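Local structure of ACP (Streptomyces sp. MSC090213JE08, 6KXF) at residues A5-A17 with V70-W83. The protein probably carries the growing acyl chain on a phosphopantetheine arm and presents it to the ketosynthase/chain length factor of a highly reducing type II polyketide synthase. Sequence-based numbering, arbitrary orientation.
Sequences APERLSRIREIIA and VEATYQVTAAAAGW
Helix 8-17 and helix 72-81 meet steeply: their N-to-C directions differ by 114° and their axes come no closer than 11.2 Å. The CA atoms are 6.8 Å apart at Arg13 and Val70 and 7.5 Å at Leu9 and Tyr74, so the backbones are nearest just before the second helix begins, with side chains bridging the gap beyond. Chi1 of Tyr74, at -166°, swings CG away from the backbone N and sends the ring across to the first helix. CD2 of Leu9 and CD1 of Ile12 each reach Tyr74 CD1 at 3.4 Å, the Ile12 side chain crossing the ring's direction at about a right angle. The phenol end reaches the loop ahead of the helix, where Tyr74 OH lies 3.3 Å from Pro6 CD. Putting an alanine at Tyr74 would probably open a gap beside Leu9 and Ile12 and strip Pro6 of its contact with the phenol oxygen. Toward the N-terminal end of helix 72-81, Ile16 CD1 packs against Val70 CG1 at 4.0 Å and meets Thr73 OG1 tip to tip; that hydroxyl oxygen is buried with no polar partner. These contacts join the first and last helices of the acyl carrier protein's helical bundle. Helix 41-55 packs against both, touched by Ile15 and Thr77; its Ser41 lies in the pocket of the acyl-pantetheine ligand. Past helix 72-81, a Schellman motif at Gly82, with positive phi, turns the chain into Trp83. There the Arg8 guanidinium stacks on the indole, planes 12° apart, with Arg8 CZ 3.5 Å from the five-membered ring centroid: a cation-pi contact. Bends at chi2 and chi3 lay the arginine chain across the indole, its CG 3.5 Å from Trp83 CH2. Ala81 CB sits over the opposite ring face, toward its rim, and Tyr55 meets Trp83 edge-to-face.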
ATOM      1  N   ALA C   5     -44.011  -5.637 -10.218  1.00115.45           N
ATOM      2  CA  ALA C   5     -45.402  -5.807 -10.742  1.00112.81           C
ATOM      3  C   ALA C   5     -45.952  -7.165 -10.299  1.00118.52           C
ATOM      4  O   ALA C   5     -47.116  -7.219  -9.916  1.00111.84           O
ATOM      5  CB  ALA C   5     -45.456  -5.606 -12.246  1.00 96.19           C
ATOM      6  N   PRO C   6     -45.179  -8.288 -10.351  1.00122.07           N
ATOM      7  CA  PRO C   6     -45.583  -9.574  -9.766  1.00113.99           C
ATOM      8  C   PRO C   6     -44.718 -10.068  -8.583  1.00103.89           C
ATOM      9  O   PRO C   6     -44.526  -9.336  -7.623  1.00104.65           O
ATOM     10  CB  PRO C   6     -45.440 -10.405 -11.053  1.00117.33           C
ATOM     11  CG  PRO C   6     -44.180  -9.856 -11.729  1.00115.45           C
ATOM     12  CD  PRO C   6     -43.959  -8.473 -11.149  1.00120.86           C
ATOM     13  N   GLU C   7     -44.206 -11.305  -8.644  1.00103.92           N
ATOM     14  CA  GLU C   7     -43.259 -11.845  -7.641  1.00108.87           C
ATOM     15  C   GLU C   7     -41.832 -11.318  -7.884  1.00101.90           C
ATOM     16  O   GLU C   7     -40.917 -11.578  -7.088  1.00 85.65           O
ATOM     17  CB  GLU C   7     -43.231 -13.376  -7.691  1.00122.40           C
ATOM     18  CG  GLU C   7     -44.566 -14.045  -7.397  1.00127.32           C
ATOM     19  CD  GLU C   7     -44.646 -15.480  -7.902  1.00125.88           C
ATOM     20  OE1 GLU C   7     -43.661 -16.214  -7.712  1.00130.24           O
ATOM     21  OE2 GLU C   7     -45.676 -15.855  -8.505  1.00117.01           O
ATOM     22  N   ARG C   8     -41.625 -10.612  -9.000  1.00 94.56           N
ATOM     23  CA  ARG C   8     -40.360  -9.933  -9.255  1.00 98.30           C
ATOM     24  C   ARG C   8     -40.138  -8.859  -8.173  1.00 96.76           C
ATOM     25  O   ARG C   8     -39.047  -8.800  -7.588  1.00 89.32           O
ATOM     26  CB  ARG C   8     -40.314  -9.391 -10.690  1.00 93.86           C
ATOM     27  CG  ARG C   8     -39.294 -10.092 -11.580  1.00 91.25           C
ATOM     28  CD  ARG C   8     -39.831 -11.011 -12.668  1.00 90.11           C
ATOM     29  NE  ARG C   8     -40.204 -10.299 -13.893  1.00 80.27           N
ATOM     30  CZ  ARG C   8     -40.033 -10.753 -15.143  1.00 77.12           C
ATOM     31  NH1 ARG C   8     -39.323 -11.841 -15.390  1.00 70.22           N
ATOM     32  NH2 ARG C   8     -40.555 -10.092 -16.160  1.00 79.08           N
ATOM     33  N   LEU C   9     -41.180  -8.065  -7.870  1.00 93.38           N
ATOM     34  CA  LEU C   9     -41.133  -7.024  -6.799  1.00 92.77           C
ATOM     35  C   LEU C   9     -40.563  -7.594  -5.482  1.00 94.95           C
ATOM     36  O   LEU C   9     -39.714  -6.973  -4.855  1.00 95.48           O
ATOM     37  CB  LEU C   9     -42.539  -6.447  -6.585  1.00 90.06           C
ATOM     38  CG  LEU C   9     -42.635  -4.950  -6.267  1.00 95.43           C
ATOM     39  CD1 LEU C   9     -41.468  -4.467  -5.410  1.00 96.73           C
ATOM     40  CD2 LEU C   9     -42.742  -4.116  -7.538  1.00 90.82           C
ATOM     41  N   SER C  10     -41.037  -8.774  -5.062  1.00104.24           N
ATOM     42  CA  SER C  10     -40.646  -9.427  -3.776  1.00106.92           C
ATOM     43  C   SER C  10     -39.142  -9.777  -3.762  1.00102.71           C
ATOM     44  O   SER C  10     -38.457  -9.665  -2.722  1.00 76.61           O
ATOM     45  CB  SER C  10     -41.517 -10.654  -3.535  1.00110.21           C
ATOM     46  OG  SER C  10     -41.462 -11.096  -2.184  1.00103.21           O
ATOM     47  N   ARG C  11     -38.635 -10.225  -4.922  1.00111.61           N
ATOM     48  CA  ARG C  11     -37.213 -10.522  -5.133  1.00105.20           C
ATOM     49  C   ARG C  11     -36.408  -9.217  -5.193  1.00103.54           C
ATOM     50  O   ARG C  11     -35.247  -9.204  -4.784  1.00102.97           O
ATOM     51  CB  ARG C  11     -36.984 -11.312  -6.426  1.00 98.90           C
ATOM     52  CG  ARG C  11     -35.540 -11.757  -6.630  1.00 98.18           C
ATOM     53  CD  ARG C  11     -35.059 -12.735  -5.570  1.00 94.62           C
ATOM     54  NE  ARG C  11     -34.170 -12.179  -4.547  1.00 97.85           N
ATOM     55  CZ  ARG C  11     -32.885 -12.509  -4.382  1.00 98.85           C
ATOM     56  NH1 ARG C  11     -32.206 -13.063  -5.374  1.00100.08           N
ATOM     57  NH2 ARG C  11     -32.278 -12.293  -3.226  1.00 88.01           N
ATOM     58  N   ILE C  12     -37.023  -8.146  -5.722  1.00 91.46           N
ATOM     59  CA  ILE C  12     -36.380  -6.831  -5.851  1.00 84.52           C
ATOM     60  C   ILE C  12     -36.234  -6.188  -4.466  1.00 90.59           C
ATOM     61  O   ILE C  12     -35.129  -5.739  -4.109  1.00 90.76           O
ATOM     62  CB  ILE C  12     -37.143  -5.952  -6.862  1.00 78.68           C
ATOM     63  CG1 ILE C  12     -36.675  -6.280  -8.288  1.00 77.03           C
ATOM     64  CG2 ILE C  12     -37.011  -4.470  -6.522  1.00 80.46           C
ATOM     65  CD1 ILE C  12     -37.519  -5.700  -9.396  1.00 73.89           C
ATOM     66  N   ARG C  13     -37.345  -6.146  -3.712  1.00 96.30           N
ATOM     67  CA  ARG C  13     -37.386  -5.748  -2.285  1.00 86.74           C
ATOM     68  C   ARG C  13     -36.240  -6.427  -1.519  1.00 81.71           C
ATOM     69  O   ARG C  13     -35.487  -5.782  -0.783  1.00 79.18           O
ATOM     70  CB  ARG C  13     -38.721  -6.152  -1.647  1.00 95.02           C
ATOM     71  CG  ARG C  13     -39.760  -5.041  -1.521  1.00 99.65           C
ATOM     72  CD  ARG C  13     -40.876  -5.337  -0.510  1.00 96.94           C
ATOM     73  NE  ARG C  13     -40.398  -5.944   0.741  1.00 97.10           N
ATOM     74  CZ  ARG C  13     -40.267  -5.319   1.921  1.00100.60           C
ATOM     75  NH1 ARG C  13     -40.879  -4.166   2.142  1.00104.79           N
ATOM     76  NH2 ARG C  13     -39.517  -5.853   2.880  1.00 76.07           N
ATOM     77  N   GLU C  14     -36.118  -7.745  -1.706  1.00 81.94           N
ATOM     78  CA  GLU C  14     -35.182  -8.598  -0.943  1.00 95.46           C
ATOM     79  C   GLU C  14     -33.723  -8.252  -1.300  1.00101.55           C
ATOM     80  O   GLU C  14     -32.824  -8.254  -0.430  1.00 79.30           O
ATOM     81  CB  GLU C  14     -35.513 -10.068  -1.217  1.00 98.94           C
ATOM     82  CG  GLU C  14     -34.818 -11.056  -0.296  1.00 96.24           C
ATOM     83  CD  GLU C  14     -35.016 -12.507  -0.703  1.00103.32           C
ATOM     84  OE1 GLU C  14     -35.230 -12.770  -1.911  1.00100.80           O
ATOM     85  OE2 GLU C  14     -34.968 -13.376   0.187  1.00107.23           O
ATOM     86  N   ILE C  15     -33.489  -7.966  -2.589  1.00109.96           N
ATOM     87  CA  ILE C  15     -32.176  -7.549  -3.088  1.00102.98           C
ATOM     88  C   ILE C  15     -31.824  -6.199  -2.443  1.00 92.25           C
ATOM     89  O   ILE C  15     -30.793  -6.113  -1.751  1.00 89.08           O
ATOM     90  CB  ILE C  15     -32.141  -7.506  -4.634  1.00108.88           C
ATOM     91  CG1 ILE C  15     -32.071  -8.915  -5.236  1.00107.61           C
ATOM     92  CG2 ILE C  15     -30.994  -6.637  -5.132  1.00103.16           C
ATOM     93  CD1 ILE C  15     -32.460  -8.993  -6.701  1.00103.93           C
ATOM     94  N   ILE C  16     -32.686  -5.187  -2.658  1.00 75.78           N
ATOM     95  CA  ILE C  16     -32.532  -3.834  -2.080  1.00 73.75           C
ATOM     96  C   ILE C  16     -32.184  -3.936  -0.584  1.00 89.66           C
ATOM     97  O   ILE C  16     -31.079  -3.522  -0.153  1.00 74.54           O
ATOM     98  CB  ILE C  16     -33.803  -2.994  -2.282  1.00 66.00           C
ATOM     99  CG1 ILE C  16     -34.024  -2.645  -3.752  1.00 65.92           C
ATOM    100  CG2 ILE C  16     -33.770  -1.753  -1.395  1.00 68.74           C
ATOM    101  CD1 ILE C  16     -35.034  -1.535  -3.984  1.00 70.97           C
ATOM    102  N   ALA C  17     -33.129  -4.492   0.191  1.00 89.56           N
ATOM    103  CA  ALA C  17     -33.050  -4.567   1.636  1.00 90.34           C
ATOM    104  C   ALA C  17     -31.667  -5.083   2.054  1.00 89.72           C
ATOM    105  O   ALA C  17     -31.036  -4.491   2.922  1.00106.25           O
ATOM    106  CB  ALA C  17     -34.165  -5.434   2.184  1.00 91.05           C
ATOM    107  N   VAL C  70     -38.344   2.214  -3.471  1.00115.93           N
ATOM    108  CA  VAL C  70     -38.354   0.773  -3.756  1.00113.17           C
ATOM    109  C   VAL C  70     -39.115   0.548  -5.073  1.00110.66           C
ATOM    110  O   VAL C  70     -39.348  -0.600  -5.478  1.00110.11           O
ATOM    111  CB  VAL C  70     -38.991  -0.025  -2.596  1.00113.43           C
ATOM    112  CG1 VAL C  70     -38.891  -1.537  -2.805  1.00105.35           C
ATOM    113  CG2 VAL C  70     -38.423   0.379  -1.236  1.00108.31           C
ATOM    114  N   GLU C  71     -39.463   1.657  -5.742  1.00104.78           N
ATOM    115  CA  GLU C  71     -40.489   1.691  -6.763  1.00101.10           C
ATOM    116  C   GLU C  71     -39.964   2.396  -8.019  1.00 91.97           C
ATOM    117  O   GLU C  71     -40.273   1.952  -9.137  1.00 78.43           O
ATOM    118  CB  GLU C  71     -41.757   2.337  -6.193  1.00111.67           C
ATOM    119  CG  GLU C  71     -42.545   1.394  -5.283  1.00121.14           C
ATOM    120  CD  GLU C  71     -43.713   1.993  -4.511  1.00120.45           C
ATOM    121  OE1 GLU C  71     -44.120   3.116  -4.846  1.00127.14           O
ATOM    122  OE2 GLU C  71     -44.217   1.332  -3.575  1.00107.81           O
ATOM    123  N   ALA C  72     -39.182   3.472  -7.849  1.00 91.49           N
ATOM    124  CA  ALA C  72     -38.512   4.132  -8.997  1.00 94.37           C
ATOM    125  C   ALA C  72     -37.418   3.217  -9.584  1.00 95.19           C
ATOM    126  O   ALA C  72     -37.126   3.282 -10.785  1.00 94.56           O
ATOM    127  CB  ALA C  72     -37.967   5.480  -8.591  1.00 90.57           C
ATOM    128  N   THR C  73     -36.834   2.344  -8.748  1.00 97.14           N
ATOM    129  CA  THR C  73     -35.799   1.393  -9.203  1.00 96.60           C
ATOM    130  C   THR C  73     -36.454   0.272 -10.026  1.00 96.34           C
ATOM    131  O   THR C  73     -35.803  -0.302 -10.916  1.00 83.91           O
ATOM    132  CB  THR C  73     -34.945   0.787  -8.070  1.00 91.92           C
ATOM    133  OG1 THR C  73     -35.473  -0.486  -7.691  1.00 99.24           O
ATOM    134  CG2 THR C  73     -34.795   1.673  -6.851  1.00 82.58           C
ATOM    135  N   TYR C  74     -37.723  -0.047  -9.724  1.00 95.33           N
ATOM    136  CA  TYR C  74     -38.460  -1.044 -10.493  1.00 89.60           C
ATOM    137  C   TYR C  74     -38.544  -0.598 -11.958  1.00 87.81           C
ATOM    138  O   TYR C  74     -38.341  -1.429 -12.851  1.00 77.67           O
ATOM    139  CB  TYR C  74     -39.866  -1.319  -9.947  1.00 93.23           C
ATOM    140  CG  TYR C  74     -40.469  -2.568 -10.541  1.00 90.81           C
ATOM    141  CD1 TYR C  74     -40.290  -3.801  -9.926  1.00 92.99           C
ATOM    142  CD2 TYR C  74     -41.146  -2.538 -11.756  1.00 89.59           C
ATOM    143  CE1 TYR C  74     -40.798  -4.967 -10.476  1.00 92.04           C
ATOM    144  CE2 TYR C  74     -41.654  -3.698 -12.324  1.00 94.38           C
ATOM    145  CZ  TYR C  74     -41.470  -4.919 -11.686  1.00 98.03           C
ATOM    146  OH  TYR C  74     -41.961  -6.083 -12.211  1.00107.52           O
ATOM    147  N   GLN C  75     -38.827   0.695 -12.185  1.00 86.15           N
ATOM    148  CA  GLN C  75     -39.015   1.239 -13.555  1.00 92.63           C
ATOM    149  C   GLN C  75     -37.731   0.983 -14.345  1.00 92.26           C
ATOM    150  O   GLN C  75     -37.759   0.423 -15.458  1.00 83.94           O
ATOM    151  CB  GLN C  75     -39.313   2.747 -13.615  1.00 95.58           C
ATOM    152  CG  GLN C  75     -40.040   3.331 -12.411  1.00107.97           C
ATOM    153  CD  GLN C  75     -41.374   2.687 -12.125  1.00108.80           C
ATOM    154  OE1 GLN C  75     -41.526   1.463 -12.141  1.00105.41           O
ATOM    155  NE2 GLN C  75     -42.354   3.519 -11.819  1.00111.91           N
ATOM    156  N   VAL C  76     -36.621   1.414 -13.731  1.00 93.13           N
ATOM    157  CA  VAL C  76     -35.274   1.227 -14.233  1.00 78.68           C
ATOM    158  C   VAL C  76     -35.055  -0.266 -14.508  1.00 67.65           C
ATOM    159  O   VAL C  76     -34.846  -0.660 -15.657  1.00 69.99           O
ATOM    160  CB  VAL C  76     -34.263   1.818 -13.235  1.00 77.80           C
ATOM    161  CG1 VAL C  76     -32.842   1.336 -13.495  1.00 79.60           C
ATOM    162  CG2 VAL C  76     -34.346   3.339 -13.234  1.00 76.06           C
ATOM    163  N   THR C  77     -35.176  -1.112 -13.478  1.00 64.02           N
ATOM    164  CA  THR C  77     -34.913  -2.547 -13.665  1.00 68.11           C
ATOM    165  C   THR C  77     -35.687  -3.051 -14.893  1.00 74.00           C
ATOM    166  O   THR C  77     -35.098  -3.586 -15.836  1.00 68.27           O
ATOM    167  CB  THR C  77     -35.244  -3.357 -12.408  1.00 63.94           C
ATOM    168  OG1 THR C  77     -34.590  -2.729 -11.306  1.00 67.30           O
ATOM    169  CG2 THR C  77     -34.834  -4.812 -12.504  1.00 68.09           C
ATOM    170  N   ALA C  78     -37.014  -2.852 -14.873  1.00 85.95           N
ATOM    171  CA  ALA C  78     -37.930  -3.357 -15.907  1.00 82.38           C
ATOM    172  C   ALA C  78     -37.577  -2.760 -17.275  1.00 78.36           C
ATOM    173  O   ALA C  78     -37.473  -3.503 -18.255  1.00 80.78           O
ATOM    174  CB  ALA C  78     -39.359  -3.061 -15.515  1.00 90.87           C
ATOM    175  N   ALA C  79     -37.383  -1.433 -17.334  1.00 68.81           N
ATOM    176  CA  ALA C  79     -36.932  -0.759 -18.562  1.00 74.08           C
ATOM    177  C   ALA C  79     -35.729  -1.507 -19.162  1.00 76.81           C
ATOM    178  O   ALA C  79     -35.828  -2.111 -20.231  1.00 72.08           O
ATOM    179  CB  ALA C  79     -36.600   0.692 -18.281  1.00 75.25           C
ATOM    180  N   ALA C  80     -34.606  -1.515 -18.437  1.00 77.02           N
ATOM    181  CA  ALA C  80     -33.350  -2.107 -18.934  1.00 81.24           C
ATOM    182  C   ALA C  80     -33.532  -3.597 -19.258  1.00 79.63           C
ATOM    183  O   ALA C  80     -32.784  -4.162 -20.063  1.00 82.49           O
ATOM    184  CB  ALA C  80     -32.251  -1.906 -17.919  1.00 79.52           C
ATOM    185  N   ALA C  81     -34.513  -4.238 -18.616  1.00 79.96           N
ATOM    186  CA  ALA C  81     -34.741  -5.684 -18.757  1.00 85.06           C
ATOM    187  C   ALA C  81     -35.613  -6.018 -19.979  1.00 85.86           C
ATOM    188  O   ALA C  81     -35.697  -7.185 -20.345  1.00 75.33           O
ATOM    189  CB  ALA C  81     -35.362  -6.220 -17.488  1.00 81.78           C
ATOM    190  N   GLY C  82     -36.276  -5.013 -20.573  1.00 95.86           N
ATOM    191  CA  GLY C  82     -37.314  -5.219 -21.602  1.00 98.63           C
ATOM    192  C   GLY C  82     -38.515  -5.991 -21.065  1.00 99.42           C
ATOM    193  O   GLY C  82     -38.997  -6.926 -21.719  1.00 91.18           O
ATOM    194  N   TRP C  83     -38.978  -5.614 -19.859  1.00102.69           N
ATOM    195  CA  TRP C  83     -40.229  -6.123 -19.250  1.00100.49           C
ATOM    196  C   TRP C  83     -41.399  -5.221 -19.681  1.00101.33           C
ATOM    197  O   TRP C  83     -42.554  -5.650 -19.670  1.00 99.63           O
ATOM    198  CB  TRP C  83     -40.145  -6.200 -17.712  1.00 93.54           C
ATOM    199  CG  TRP C  83     -39.173  -7.190 -17.138  1.00 87.06           C
ATOM    200  CD1 TRP C  83     -38.602  -8.255 -17.773  1.00 88.18           C
ATOM    201  CD2 TRP C  83     -38.687  -7.231 -15.780  1.00 82.28           C
ATOM    202  NE1 TRP C  83     -37.780  -8.941 -16.915  1.00 82.69           N
ATOM    203  CE2 TRP C  83     -37.805  -8.333 -15.686  1.00 83.30           C
ATOM    204  CE3 TRP C  83     -38.888  -6.441 -14.640  1.00 80.81           C
ATOM    205  CZ2 TRP C  83     -37.137  -8.658 -14.501  1.00 81.78           C
ATOM    206  CZ3 TRP C  83     -38.230  -6.765 -13.469  1.00 83.53           C
ATOM    207  CH2 TRP C  83     -37.360  -7.856 -13.403  1.00 81.61           C
TER